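Local coordinates for protein phospholipase A1 (Salmonella typhi, PDB 7EZZ) that probably hydrolyses acyl ester bonds of phospholipids in the bacterial outer membrane, working as a calcium-binding beta-barrel enzyme that forms dimers, at residues Tyr147-Ala152 / Leu158-Pro163. Sequence-based numbering, arbitrary orientation.
Sequences YTRLMA and LVEVKP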
loop_
_atom_site.group_PDB
_atom_site.type_symbol
_atom_site.label_atom_id
_atom_site.label_comp_id
_atom_site.label_asym_id
_atom_site.label_seq_id
_atom_site.Cartn_x
_atom_site.Cartn_y
_atom_site.Cartn_z
ATOM N N TYR B 147 13.343 -0.368 18.248
ATOM C CA TYR B 147 12.198 -0.365 19.149
ATOM C C TYR B 147 11.926 -1.760 19.701
ATOM O O TYR B 147 12.438 -2.761 19.196
ATOM C CB TYR B 147 10.919 0.100 18.439
ATOM C CG TYR B 147 10.431 -0.900 17.419
ATOM C CD1 TYR B 147 11.009 -0.947 16.150
ATOM C CD2 TYR B 147 9.461 -1.853 17.733
ATOM C CE1 TYR B 147 10.617 -1.894 15.211
ATOM C CE2 TYR B 147 9.052 -2.796 16.792
ATOM C CZ TYR B 147 9.635 -2.823 15.528
ATOM O OH TYR B 147 9.279 -3.752 14.591
ATOM N N THR B 148 11.059 -1.783 20.721
ATOM C CA THR B 148 10.415 -2.971 21.238
ATOM C C THR B 148 8.914 -2.696 21.279
ATOM O O THR B 148 8.479 -1.633 21.723
ATOM C CB THR B 148 10.960 -3.269 22.635
ATOM O OG1 THR B 148 12.310 -3.707 22.469
ATOM C CG2 THR B 148 10.184 -4.346 23.360
ATOM N N ARG B 149 8.121 -3.639 20.775
ATOM C CA ARG B 149 6.678 -3.552 20.904
ATOM C C ARG B 149 6.251 -4.653 21.867
ATOM O O ARG B 149 6.662 -5.807 21.709
ATOM C CB ARG B 149 6.003 -3.677 19.531
ATOM C CG ARG B 149 4.496 -3.434 19.515
ATOM C CD ARG B 149 3.876 -3.706 18.151
ATOM N NE ARG B 149 3.954 -5.114 17.791
ATOM C CZ ARG B 149 3.092 -6.048 18.192
ATOM N NH1 ARG B 149 2.048 -5.712 18.941
ATOM N NH2 ARG B 149 3.260 -7.310 17.827
ATOM N N LEU B 150 5.466 -4.275 22.888
ATOM C CA LEU B 150 4.912 -5.220 23.848
ATOM C C LEU B 150 3.391 -5.091 23.867
ATOM O O LEU B 150 2.872 -4.010 24.090
ATOM C CB LEU B 150 5.440 -4.883 25.239
ATOM C CG LEU B 150 6.951 -4.768 25.391
ATOM C CD1 LEU B 150 7.310 -4.034 26.675
ATOM C CD2 LEU B 150 7.578 -6.152 25.335
ATOM N N MET B 151 2.677 -6.197 23.663
ATOM C CA MET B 151 1.223 -6.170 23.698
ATOM C C MET B 151 0.722 -7.145 24.763
ATOM O O MET B 151 1.121 -8.321 24.808
ATOM C CB MET B 151 0.590 -6.490 22.331
ATOM C CG MET B 151 -0.943 -6.402 22.302
ATOM S SD MET B 151 -1.850 -7.888 22.939
ATOM C CE MET B 151 -1.908 -8.932 21.472
ATOM N N ALA B 152 -0.208 -6.637 25.581
ATOM C CA ALA B 152 -0.871 -7.401 26.623
ATOM C C ALA B 152 -2.393 -7.225 26.531
ATOM O O ALA B 152 -2.881 -6.203 26.073
ATOM C CB ALA B 152 -0.308 -6.963 27.955
ATOM N N LEU B 158 -7.016 -4.312 25.429
ATOM C CA LEU B 158 -5.711 -4.571 24.847
ATOM C C LEU B 158 -4.866 -3.316 25.082
ATOM O O LEU B 158 -5.377 -2.201 24.949
ATOM C CB LEU B 158 -5.936 -4.866 23.366
ATOM C CG LEU B 158 -4.707 -5.084 22.481
ATOM C CD1 LEU B 158 -5.032 -6.084 21.355
ATOM C CD2 LEU B 158 -4.216 -3.760 21.897
ATOM N N VAL B 159 -3.625 -3.505 25.529
ATOM C CA VAL B 159 -2.660 -2.393 25.763
ATOM C C VAL B 159 -1.369 -2.713 25.023
ATOM O O VAL B 159 -0.855 -3.764 25.211
ATOM C CB VAL B 159 -2.363 -2.143 27.248
ATOM C CG1 VAL B 159 -1.615 -0.846 27.428
ATOM C CG2 VAL B 159 -3.615 -2.143 28.079
ATOM N N GLU B 160 -0.882 -1.780 24.229
ATOM C CA GLU B 160 0.361 -1.983 23.456
ATOM C C GLU B 160 1.313 -0.829 23.768
ATOM O O GLU B 160 0.914 0.299 23.657
ATOM C CB GLU B 160 -0.006 -2.124 21.977
ATOM C CG GLU B 160 1.137 -2.436 21.039
ATOM C CD GLU B 160 0.792 -2.507 19.557
ATOM O OE1 GLU B 160 1.196 -1.617 18.816
ATOM O OE2 GLU B 160 0.151 -3.471 19.134
ATOM N N VAL B 161 2.499 -1.136 24.266
ATOM C CA VAL B 161 3.516 -0.076 24.494
ATOM C C VAL B 161 4.638 -0.318 23.497
ATOM O O VAL B 161 4.998 -1.450 23.298
ATOM C CB VAL B 161 4.057 -0.061 25.929
ATOM C CG1 VAL B 161 5.031 1.073 26.133
ATOM C CG2 VAL B 161 2.942 0.039 26.937
ATOM N N LYS B 162 5.144 0.747 22.902
ATOM C CA LYS B 162 6.230 0.624 21.917
ATOM C C LYS B 162 7.267 1.707 22.178
ATOM O O LYS B 162 7.145 2.765 21.632
ATOM C CB LYS B 162 5.647 0.700 20.514
ATOM C CG LYS B 162 6.654 0.841 19.402
ATOM C CD LYS B 162 6.062 0.486 18.095
ATOM C CE LYS B 162 6.893 0.956 16.925
ATOM N NZ LYS B 162 6.578 0.215 15.687
ATOM N N PRO B 163 8.243 1.466 23.066
ATOM C CA PRO B 163 9.299 2.403 23.326
ATOM C C PRO B 163 10.419 2.251 22.295
ATOM O O PRO B 163 10.626 1.200 21.840
ATOM C CB PRO B 163 9.761 1.980 24.717
ATOM C CG PRO B 163 9.541 0.525 24.749
ATOM C CD PRO B 163 8.318 0.295 23.908
#
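Antiparallel pairing of M151 with E160, flanked by L150-V161 and A152-V159, joins the two strands of a beta hairpin in the wall of the twelve-stranded outer-membrane barrel. L150 and V161 exchange two backbone hydrogen bonds, as do A152 and V159, and T148 N reaches P163 O at 3.2 Å. The ladder is incomplete here: P163 has no amide hydrogen to return. The sheet has two unlike faces. L150, A152, V159 and V161 make an apolar one, as expected of a lipid-facing wall, whereas the side chains of Y147, R149, M151, E160 and K162 lie on the other face, consistent with the barrel interior. R149 NH1 forms a bent salt bridge to E160 OE2 (2.9 Å), approaching from above the carboxylate plane, while OE2 lies out of the guanidinium plane; the two flat groups are turned 66° apart. A bend at chi3 (66°) swings the guanidinium out of line with its extended CB-CG-CD chain. The other nitrogens of R149 bind E125 and D123 of strand 119-132, and E160 OE1 takes K186, so the pair belongs to a wider charge network that would probably keep both residues ionised. Beyond it, M151 SD lies 4.0 Å from L158 CD1. K162 runs extended over Y147, its amine hydrogen-bonded to Q105 while Y147 OH bonds E125; K162 NZ stands 4.1 Å from the centroid of the Y147 ring, a cation-pi contact only 13° off the ring normal.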